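Local coordinates for protein diol-dehydratase (Roseburia inulinivorans, PDB 5I2A) that dehydrates 1,2-propanediol as a B12-independent diol-dehydratase of the glycyl radical enzyme family, at residues A10-I15 and A312-D317; E30-E35 and G84-P89; K593-T598 and L631-P636; P725-D730 and I834-Q839. All coordinates share one frame; numbering follows the deposited sequence. Where two conformers were deposited one is given.

Contact 1. Residues A10-I15 and A312-D317; sequences AKSDRI and AQELID
The turn leading into helix 14-22 lies against one side of helix 309-323, with the CA atoms of Ser12 and Glu314 6.2 Å apart and those of Ile15 and Asp317 7.0 Å apart. Glu314 reaches out with an extended chain and places OE2 between two donors. Ser12 OG donates to Glu314 OE2 over 2.8 Å from one face of the carboxylate, and Arg14 NE comes from the opposite face, also at 2.8 Å, in a nearly straight hydrogen bond (165°) that is part of a salt bridge. The oxygen lies in the guanidinium plane, where the N-H bonds point; a bend in the arginine chain at chi3 (-44°) turns the group there. Arg14 NH2 adds a weak bond to OE2 and has its own salt bridge to Glu243.

A small hydroxyl suits Ser12 because OG works twice, also accepting from Arg14 N at 3.2 Å to cap the beginning helix. Ile15 CD1 packs on Asp317 CB at 3.6 Å. A water joins Ser12 N to Asp317 OD2, which also bonds His373. With one carboxylate oxygen held from both faces, Glu314 is probably kept ionised and its rotation fixed, tying the turn to helix 309-323.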
# COMPACT_ATOMS: atom_id res chain seq x y z
N ALA A 10 22.83 -49.08 1.97
CA ALA A 10 22.14 -49.68 3.11
C ALA A 10 21.43 -48.65 3.96
O ALA A 10 21.79 -47.47 3.98
CB ALA A 10 23.12 -50.49 3.97
N LYS A 11 20.40 -49.11 4.66
CA LYS A 11 19.62 -48.28 5.54
C LYS A 11 20.10 -48.41 6.99
O LYS A 11 20.15 -49.50 7.53
CB LYS A 11 18.14 -48.66 5.44
CG LYS A 11 17.23 -47.90 6.41
CD LYS A 11 15.75 -48.09 6.07
CE LYS A 11 15.03 -48.89 7.11
NZ LYS A 11 13.58 -48.56 7.14
N SER A 12 20.42 -47.28 7.61
CA SER A 12 20.78 -47.24 9.03
C SER A 12 19.60 -47.58 9.95
O SER A 12 18.45 -47.28 9.64
CB SER A 12 21.32 -45.85 9.39
OG SER A 12 21.41 -45.69 10.80
N ASP A 13 19.91 -48.20 11.09
CA ASP A 13 18.87 -48.62 12.03
C ASP A 13 18.25 -47.42 12.74
O ASP A 13 17.19 -47.53 13.35
CB ASP A 13 19.43 -49.62 13.05
CG ASP A 13 20.49 -49.01 13.97
OD1 ASP A 13 21.32 -48.21 13.50
OD2 ASP A 13 20.49 -49.35 15.18
N ARG A 14 18.91 -46.27 12.64
CA ARG A 14 18.39 -45.02 13.19
C ARG A 14 17.04 -44.63 12.57
O ARG A 14 16.15 -44.14 13.25
CB ARG A 14 19.40 -43.88 12.97
CG ARG A 14 19.02 -42.53 13.57
CD ARG A 14 19.88 -41.42 12.98
NE ARG A 14 21.29 -41.79 12.91
CZ ARG A 14 22.20 -41.50 13.83
NH1 ARG A 14 21.85 -40.81 14.91
NH2 ARG A 14 23.45 -41.89 13.68
N ILE A 15 16.91 -44.87 11.27
CA ILE A 15 15.79 -44.33 10.50
C ILE A 15 14.42 -44.76 11.02
O ILE A 15 13.56 -43.93 11.26
CB ILE A 15 15.92 -44.71 9.00
CG1 ILE A 15 17.26 -44.22 8.46
CG2 ILE A 15 14.75 -44.14 8.19
CD1 ILE A 15 17.64 -42.80 8.85
N ALA A 312 26.20 -40.52 3.74
CA ALA A 312 25.45 -39.63 2.87
C ALA A 312 23.99 -40.09 2.75
O ALA A 312 23.08 -39.27 2.83
CB ALA A 312 26.09 -39.56 1.49
N GLN A 313 23.78 -41.39 2.58
CA GLN A 313 22.44 -41.94 2.48
C GLN A 313 21.70 -41.74 3.80
O GLN A 313 20.52 -41.41 3.81
CB GLN A 313 22.46 -43.43 2.13
CG GLN A 313 21.07 -44.03 1.89
CD GLN A 313 20.43 -43.49 0.61
OE1 GLN A 313 20.99 -43.62 -0.48
NE2 GLN A 313 19.26 -42.87 0.74
N GLU A 314 22.42 -41.93 4.90
CA GLU A 314 21.81 -41.76 6.21
C GLU A 314 21.35 -40.31 6.41
O GLU A 314 20.27 -40.06 6.94
CB GLU A 314 22.77 -42.16 7.33
CG GLU A 314 22.09 -42.23 8.70
CD GLU A 314 23.03 -42.70 9.80
OE1 GLU A 314 24.26 -42.59 9.63
OE2 GLU A 314 22.54 -43.16 10.85
N LEU A 315 22.18 -39.36 5.98
CA LEU A 315 21.84 -37.95 6.08
C LEU A 315 20.59 -37.62 5.24
O LEU A 315 19.69 -36.93 5.71
CB LEU A 315 23.01 -37.07 5.64
CG LEU A 315 24.21 -36.99 6.59
CD1 LEU A 315 25.40 -36.34 5.89
CD2 LEU A 315 23.88 -36.25 7.88
N ILE A 316 20.55 -38.12 4.02
CA ILE A 316 19.42 -37.88 3.14
C ILE A 316 18.15 -38.51 3.74
O ILE A 316 17.08 -37.88 3.75
CB ILE A 316 19.69 -38.43 1.73
CG1 ILE A 316 20.83 -37.64 1.08
CG2 ILE A 316 18.44 -38.34 0.88
CD1 ILE A 316 21.30 -38.21 -0.26
N ASP A 317 18.28 -39.73 4.25
CA ASP A 317 17.17 -40.39 4.93
C ASP A 317 16.66 -39.52 6.09
O ASP A 317 15.45 -39.41 6.32
CB ASP A 317 17.57 -41.77 5.45
CG ASP A 317 17.78 -42.79 4.33
OD1 ASP A 317 17.52 -42.48 3.15
OD2 ASP A 317 18.21 -43.92 4.64
O HOH W 1 20.22 -44.64 6.49
O HOH W 2 25.96 -42.60 11.64

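Contact 2. Residues E30-E35 and G84-P89; sequences EAARAE and GCQTYP
The start of helix 32-43 lies against the irregular loop 84-89, and Gln86 and Arg33 do most of the work. Backbone NH groups at a helix start have no carbonyl of an earlier turn to bond, and Gln86 supplies one: its OE1 accepts from Arg33 N at 3.0 Å, with the donor well above the amide plane. A glutamine suits the place because its chain folds back at chi2 (-67°) to bring OE1 under the helix, while NE2 bonds Thr78 O and a water shared with Glu30 OE1. The Glu30 carboxylate is held further by Ala81 N at OE2 and Ile80 N at OE1. A second water accepts from Ala34 N and Thr87 N and donates to Glu30 O. Just before the helix, Glu30 N bonds Cys85 O over 2.8 Å.

Arg33 runs out fully extended across the Tyr88 ring. Its CD methylene makes a CH-pi contact 3.9 Å from the ring centroid, and the guanidinium follows, tilted 27° from the ring, so that Tyr88 CD2 sits 3.2 Å from Arg33 CZ, over one face of the guanidinium. Arg33 NH1 meets a lone pair of Thr87 O at 3.2 Å. NE bonds Ile278 O and NH2 forms a salt bridge with Glu90, which probably offsets the charge of this buried arginine. Ala34, small enough to let the loop close in, touches Thr87 OG1 at 3.3 Å through CB and also meets the Pro89 ring. The result is a helix start whose Arg33 N bonds a loop side chain and whose Ala34 N bonds a water shared with that loop.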
# COMPACT_ATOMS: atom_id res chain seq x y z
N GLU A 30 0.18 -25.86 18.46
CA GLU A 30 0.90 -25.10 19.48
C GLU A 30 0.73 -23.58 19.31
O GLU A 30 0.54 -23.08 18.20
CB GLU A 30 2.39 -25.48 19.48
CG GLU A 30 2.56 -26.96 19.83
CD GLU A 30 3.99 -27.47 19.90
OE1 GLU A 30 4.97 -26.70 19.70
OE2 GLU A 30 4.13 -28.68 20.16
N ALA A 31 0.79 -22.86 20.43
CA ALA A 31 0.40 -21.45 20.47
C ALA A 31 1.56 -20.47 20.43
O ALA A 31 1.35 -19.28 20.30
CB ALA A 31 -0.43 -21.19 21.72
N ALA A 32 2.79 -20.97 20.55
CA ALA A 32 3.94 -20.08 20.70
C ALA A 32 4.11 -19.07 19.54
O ALA A 32 4.39 -17.91 19.79
CB ALA A 32 5.21 -20.89 20.87
N ARG A 33 3.96 -19.51 18.29
CA ARG A 33 4.14 -18.59 17.17
C ARG A 33 3.15 -17.43 17.24
O ARG A 33 3.51 -16.28 17.02
CB ARG A 33 3.99 -19.30 15.81
CG ARG A 33 4.42 -18.41 14.63
CD ARG A 33 4.21 -19.08 13.26
NE ARG A 33 4.56 -18.16 12.17
CZ ARG A 33 3.78 -17.16 11.77
NH1 ARG A 33 2.60 -16.96 12.33
NH2 ARG A 33 4.18 -16.37 10.77
N ALA A 34 1.89 -17.76 17.52
CA ALA A 34 0.84 -16.76 17.55
C ALA A 34 1.13 -15.74 18.64
O ALA A 34 0.95 -14.54 18.45
CB ALA A 34 -0.51 -17.41 17.76
N GLU A 35 1.61 -16.22 19.79
CA GLU A 35 1.99 -15.31 20.86
C GLU A 35 3.15 -14.40 20.45
O GLU A 35 3.14 -13.21 20.73
CB GLU A 35 2.37 -16.10 22.12
CG GLU A 35 1.17 -16.74 22.78
CD GLU A 35 1.50 -17.47 24.06
OE1 GLU A 35 2.65 -17.90 24.24
OE2 GLU A 35 0.60 -17.59 24.91
N GLY A 84 3.46 -31.64 14.63
CA GLY A 84 2.55 -30.64 15.14
C GLY A 84 2.54 -29.43 14.21
O GLY A 84 3.20 -29.44 13.17
N CYS A 85 1.79 -28.40 14.57
CA CYS A 85 1.85 -27.16 13.82
C CYS A 85 1.73 -25.95 14.73
O CYS A 85 1.12 -26.00 15.80
CB CYS A 85 0.76 -27.11 12.75
SG CYS A 85 -0.93 -26.97 13.40
N GLN A 86 2.36 -24.86 14.30
CA GLN A 86 2.08 -23.54 14.84
C GLN A 86 0.84 -22.99 14.16
O GLN A 86 0.27 -23.65 13.29
CB GLN A 86 3.27 -22.61 14.62
CG GLN A 86 4.56 -23.05 15.33
CD GLN A 86 4.47 -22.98 16.85
OE1 GLN A 86 3.58 -22.34 17.41
NE2 GLN A 86 5.40 -23.66 17.54
N THR A 87 0.42 -21.79 14.55
CA THR A 87 -0.72 -21.12 13.92
C THR A 87 -0.31 -19.77 13.33
O THR A 87 0.74 -19.23 13.66
CB THR A 87 -1.89 -20.90 14.91
OG1 THR A 87 -1.50 -19.98 15.94
CG2 THR A 87 -2.32 -22.23 15.55
N TYR A 88 -1.13 -19.26 12.43
CA TYR A 88 -0.76 -18.12 11.59
C TYR A 88 -1.93 -17.12 11.55
O TYR A 88 -2.61 -16.96 10.53
CB TYR A 88 -0.35 -18.62 10.18
CG TYR A 88 0.86 -19.54 10.24
CD1 TYR A 88 0.74 -20.84 10.71
CD2 TYR A 88 2.12 -19.10 9.84
CE1 TYR A 88 1.84 -21.67 10.82
CE2 TYR A 88 3.23 -19.93 9.92
CZ TYR A 88 3.08 -21.23 10.42
OH TYR A 88 4.14 -22.07 10.53
N PRO A 89 -2.18 -16.45 12.68
CA PRO A 89 -3.34 -15.56 12.78
C PRO A 89 -3.25 -14.34 11.86
O PRO A 89 -4.27 -13.69 11.66
CB PRO A 89 -3.32 -15.12 14.25
CG PRO A 89 -1.90 -15.21 14.65
CD PRO A 89 -1.37 -16.44 13.91
O HOH W 3 0.86 -20.51 17.19
O HOH W 4 6.02 -24.46 20.36

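Contact 3. Residues K593-T598 and L631-P636; sequences KGLDAT and LEMELP
The peptide group joining Asp596 to Ala597 is the flat surface here, and the CD2 methyl of Leu631 sits over one of its faces, 3.7 Å from Asp596 C and 3.9 Å from Ala597 N. No side-chain ring or amide takes part. Leu631 points its CG away from its own carbonyl carbon (chi1 -67°), which swings the isobutyl group toward segment 593-598, and a branched apolar side chain can lie on a peptide face without needing a polar partner.

Leu595 and Met633 form the second patch. The CD1 methyl of Leu595 comes within 4.1 Å of Met633 SD, the sulfur being carried there on an extended, unbranched chain that also touches Met589.

Helices 597-613 and 620-632 follow each other in the chain, and the start of the first lies beside the end of the second, consistent with a helical hairpin. Asp596 is the N-cap of helix 597-613: its side chain leaves the backbone pointing away from 631-636, OD1 accepting from Thr599 N and OD2 bonding His716.

The two segments make no direct hydrogen bond; water does that work at this exposed place. One molecule donates to both Leu595 O, at 2.6 Å, and Leu631 O, at 2.7 Å. Another accepts from Leu595 N at 2.9 Å and reaches Met633 O through a weak bond.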
# COMPACT_ATOMS: atom_id res chain seq x y z
N LYS A 593 -32.75 -42.73 -7.95
CA LYS A 593 -31.98 -43.54 -7.00
C LYS A 593 -32.11 -43.08 -5.55
O LYS A 593 -31.48 -43.64 -4.67
CB LYS A 593 -30.50 -43.55 -7.40
CG LYS A 593 -30.24 -44.01 -8.83
CD LYS A 593 -30.37 -45.52 -8.95
CE LYS A 593 -30.16 -45.96 -10.39
NZ LYS A 593 -30.03 -47.45 -10.50
N GLY A 594 -32.93 -42.06 -5.31
CA GLY A 594 -33.09 -41.57 -3.95
C GLY A 594 -32.47 -40.20 -3.72
O GLY A 594 -31.45 -39.86 -4.31
N LEU A 595 -33.10 -39.40 -2.86
CA LEU A 595 -32.58 -38.08 -2.54
C LEU A 595 -31.92 -38.15 -1.18
O LEU A 595 -32.36 -38.90 -0.33
CB LEU A 595 -33.69 -37.04 -2.58
CG LEU A 595 -34.54 -37.02 -3.85
CD1 LEU A 595 -35.64 -35.98 -3.72
CD2 LEU A 595 -33.70 -36.74 -5.10
N ASP A 596 -30.86 -37.37 -0.98
CA ASP A 596 -30.03 -37.54 0.20
C ASP A 596 -30.14 -36.37 1.17
O ASP A 596 -30.93 -35.46 0.97
CB ASP A 596 -28.56 -37.75 -0.20
CG ASP A 596 -27.97 -36.56 -0.99
OD1 ASP A 596 -28.62 -35.50 -1.09
OD2 ASP A 596 -26.85 -36.69 -1.51
N ALA A 597 -29.30 -36.39 2.20
CA ALA A 597 -29.30 -35.37 3.23
C ALA A 597 -29.00 -33.98 2.66
O ALA A 597 -29.59 -32.98 3.09
CB ALA A 597 -28.30 -35.72 4.32
N THR A 598 -28.09 -33.93 1.69
CA THR A 598 -27.73 -32.65 1.08
C THR A 598 -28.95 -32.06 0.36
O THR A 598 -29.27 -30.89 0.52
CB THR A 598 -26.54 -32.79 0.09
OG1 THR A 598 -25.40 -33.26 0.81
CG2 THR A 598 -26.19 -31.45 -0.54
N LEU A 631 -36.32 -37.07 2.25
CA LEU A 631 -35.58 -38.27 2.56
C LEU A 631 -36.39 -39.54 2.27
O LEU A 631 -35.83 -40.56 1.88
CB LEU A 631 -35.14 -38.26 4.02
CG LEU A 631 -34.10 -37.19 4.34
CD1 LEU A 631 -33.71 -37.29 5.79
CD2 LEU A 631 -32.89 -37.36 3.43
N GLU A 632 -37.71 -39.46 2.46
CA GLU A 632 -38.55 -40.64 2.33
C GLU A 632 -39.36 -40.63 1.05
O GLU A 632 -40.19 -41.50 0.83
CB GLU A 632 -39.50 -40.77 3.54
CG GLU A 632 -38.77 -41.19 4.81
CD GLU A 632 -39.66 -41.25 6.04
OE1 GLU A 632 -40.84 -40.83 5.97
OE2 GLU A 632 -39.17 -41.71 7.09
N MET A 633 -39.10 -39.65 0.20
CA MET A 633 -39.86 -39.53 -1.03
C MET A 633 -39.76 -40.77 -1.89
O MET A 633 -38.66 -41.30 -2.09
CB MET A 633 -39.40 -38.34 -1.85
CG MET A 633 -40.19 -38.25 -3.13
SD MET A 633 -39.47 -37.17 -4.34
CE MET A 633 -40.67 -37.35 -5.66
N GLU A 634 -40.89 -41.24 -2.38
CA GLU A 634 -40.90 -42.31 -3.36
C GLU A 634 -41.66 -41.86 -4.60
O GLU A 634 -42.73 -41.25 -4.50
CB GLU A 634 -41.52 -43.58 -2.77
CG GLU A 634 -42.63 -43.32 -1.77
CD GLU A 634 -42.81 -44.47 -0.80
OE1 GLU A 634 -41.90 -45.32 -0.71
OE2 GLU A 634 -43.87 -44.52 -0.13
N LEU A 635 -41.09 -42.15 -5.76
CA LEU A 635 -41.65 -41.73 -7.03
C LEU A 635 -42.71 -42.72 -7.48
O LEU A 635 -42.65 -43.90 -7.11
CB LEU A 635 -40.56 -41.61 -8.09
CG LEU A 635 -39.51 -40.50 -7.94
CD1 LEU A 635 -38.50 -40.85 -6.86
CD2 LEU A 635 -38.80 -40.27 -9.26
N PRO A 636 -43.68 -42.26 -8.29
CA PRO A 636 -44.60 -43.19 -8.95
C PRO A 636 -43.79 -44.23 -9.72
O PRO A 636 -42.76 -43.86 -10.29
CB PRO A 636 -45.39 -42.29 -9.90
CG PRO A 636 -45.29 -40.93 -9.32
CD PRO A 636 -43.95 -40.86 -8.66
O HOH W 5 -35.62 -40.02 -1.63
O HOH W 6 -33.24 -40.78 1.27

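Contact 4. Residues P725-D730 and I834-Q839; sequences PTSGFD and IKRTEQ
Thr837 OG1 is gripped from two sides: it accepts from Gly728 N at 2.8 Å along an almost straight line (174° at the hydrogen) and donates to Asp730 OD1 at 2.5 Å, a short bond on the syn side of the carboxylate. The donor belongs to a type II beta turn, residues 726-729, closed by Phe729 N bonding Thr726 O, and Gly728 fills the third position of that turn, where phi is positive (84°) and glycine is at ease. The turn lies in the glycyl radical family region, and the C-terminal tail following helix 827-835 packs along it.

A threonine serves this place with both branches: while OG1 both donates and accepts, CG2 rests 3.5 Å from Asp730 O. The carboxylate of Asp730 approaches from the opposite direction and divides its oxygens between two partners, OD2 accepting from Gln839 NE2 at 3.0 Å, nearly along its C-O axis. The Gln839 chain bends at chi2 (-58°) to turn its amide back to the aspartate.

Ser727 fits closely against Lys835 and Arg836, its CB lying 3.3 Å from Lys835 O and its OG beside Arg836 CA; the small serine suits this close approach. Arg836 itself leads away, and its NH2 bonds Val815 O, close in sequence to Gly817, the predicted site of the radical. One water links Ser727 OG to Thr837 N, and another donates to both Asp730 O and Gln839 OE1.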
# COMPACT_ATOMS: atom_id res chain seq x y z
N PRO A 725 -9.92 -40.44 -17.07
CA PRO A 725 -11.32 -40.84 -17.27
C PRO A 725 -12.02 -41.13 -15.96
O PRO A 725 -11.37 -41.37 -14.94
CB PRO A 725 -11.21 -42.12 -18.11
CG PRO A 725 -9.78 -42.17 -18.57
CD PRO A 725 -8.98 -41.47 -17.54
N THR A 726 -13.34 -41.14 -16.00
CA THR A 726 -14.14 -41.43 -14.82
C THR A 726 -13.96 -42.91 -14.43
O THR A 726 -13.91 -43.78 -15.29
CB THR A 726 -15.62 -41.11 -15.07
OG1 THR A 726 -15.81 -39.70 -15.00
CG2 THR A 726 -16.51 -41.78 -14.05
N SER A 727 -13.83 -43.16 -13.13
CA SER A 727 -13.68 -44.53 -12.62
C SER A 727 -14.74 -45.50 -13.14
O SER A 727 -15.94 -45.23 -13.06
CB SER A 727 -13.71 -44.53 -11.10
OG SER A 727 -12.65 -43.74 -10.60
N GLY A 728 -14.30 -46.63 -13.68
CA GLY A 728 -15.21 -47.64 -14.19
C GLY A 728 -15.69 -47.36 -15.60
O GLY A 728 -16.37 -48.18 -16.19
N PHE A 729 -15.34 -46.19 -16.15
CA PHE A 729 -15.77 -45.83 -17.51
C PHE A 729 -14.70 -46.18 -18.53
O PHE A 729 -14.99 -46.38 -19.71
CB PHE A 729 -16.11 -44.34 -17.61
CG PHE A 729 -17.49 -43.98 -17.12
CD1 PHE A 729 -18.31 -44.93 -16.52
CD2 PHE A 729 -17.98 -42.69 -17.28
CE1 PHE A 729 -19.59 -44.61 -16.08
CE2 PHE A 729 -19.25 -42.35 -16.84
CZ PHE A 729 -20.06 -43.31 -16.23
N ASP A 730 -13.44 -46.23 -18.09
CA ASP A 730 -12.36 -46.62 -18.98
C ASP A 730 -12.20 -48.14 -18.94
O ASP A 730 -11.60 -48.70 -18.02
CB ASP A 730 -11.05 -45.92 -18.59
CG ASP A 730 -10.73 -46.03 -17.11
OD1 ASP A 730 -11.65 -45.94 -16.28
OD2 ASP A 730 -9.55 -46.23 -16.78
N ILE A 834 -10.43 -46.25 -3.78
CA ILE A 834 -10.74 -47.65 -4.01
C ILE A 834 -11.51 -47.88 -5.32
O ILE A 834 -11.23 -48.84 -6.03
CB ILE A 834 -11.55 -48.25 -2.82
CG1 ILE A 834 -10.63 -48.41 -1.61
CG2 ILE A 834 -12.16 -49.58 -3.20
CD1 ILE A 834 -11.35 -48.68 -0.28
N LYS A 835 -12.46 -47.01 -5.66
CA LYS A 835 -13.24 -47.29 -6.85
C LYS A 835 -12.54 -46.87 -8.15
O LYS A 835 -13.07 -47.12 -9.23
CB LYS A 835 -14.62 -46.64 -6.77
CG LYS A 835 -14.67 -45.20 -7.18
CD LYS A 835 -16.12 -44.72 -7.33
CE LYS A 835 -16.17 -43.23 -7.69
NZ LYS A 835 -15.76 -42.35 -6.55
N ARG A 836 -11.37 -46.25 -8.06
CA ARG A 836 -10.60 -45.92 -9.26
C ARG A 836 -10.36 -47.18 -10.08
O ARG A 836 -10.15 -48.25 -9.53
CB ARG A 836 -9.27 -45.26 -8.91
CG ARG A 836 -9.41 -43.84 -8.36
CD ARG A 836 -8.06 -43.29 -7.96
NE ARG A 836 -8.16 -42.00 -7.29
CZ ARG A 836 -7.12 -41.35 -6.77
NH1 ARG A 836 -5.90 -41.87 -6.86
NH2 ARG A 836 -7.31 -40.17 -6.18
N THR A 837 -10.43 -47.04 -11.40
CA THR A 837 -10.26 -48.18 -12.31
C THR A 837 -8.92 -48.88 -12.10
O THR A 837 -7.86 -48.26 -12.07
CB THR A 837 -10.36 -47.74 -13.77
OG1 THR A 837 -11.50 -46.90 -13.94
CG2 THR A 837 -10.47 -48.95 -14.69
N GLU A 838 -8.97 -50.19 -11.91
CA GLU A 838 -7.76 -50.99 -11.82
C GLU A 838 -7.41 -51.50 -13.21
O GLU A 838 -8.20 -52.22 -13.81
CB GLU A 838 -7.95 -52.16 -10.85
CG GLU A 838 -6.86 -53.19 -10.95
CD GLU A 838 -7.21 -54.47 -10.21
OE1 GLU A 838 -7.49 -54.40 -8.99
OE2 GLU A 838 -7.20 -55.53 -10.85
N GLN A 839 -6.25 -51.12 -13.74
CA GLN A 839 -5.86 -51.56 -15.09
C GLN A 839 -5.38 -53.01 -15.06
O GLN A 839 -4.30 -53.30 -14.52
CB GLN A 839 -4.77 -50.67 -15.67
CG GLN A 839 -5.10 -49.17 -15.72
CD GLN A 839 -6.36 -48.87 -16.51
OE1 GLN A 839 -6.65 -49.51 -17.53
NE2 GLN A 839 -7.12 -47.90 -16.04
O HOH W 7 -12.78 -42.82 -8.15
O HOH W 8 -10.23 -44.06 -12.01
O HOH W 9 -9.38 -50.02 -18.73

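Overall arrangement
Contacts 1 and 2 come first along the chain, the second lying between the two halves of the first, and contacts 3 and 4 follow in series. Helices 14-22 and 32-43, which follow one another, carry the N-terminal halves of contacts 1 and 2, whose centres are 31 Å apart. Contacts 3 and 4 lie on one side of the chain's centre, 27 Å between centres, whereas contacts 2 and 4 are on opposite sides, 41 Å between centres. None touches another. The first three fall in the pyruvate formate lyase-like region; contact 4 joins loop 725-730, in the glycyl radical region, to residues 834-839 near the C-terminus. They thus join parts near in sequence (contact 3) and far apart (contacts 1 and 4) within one mainly helical subunit.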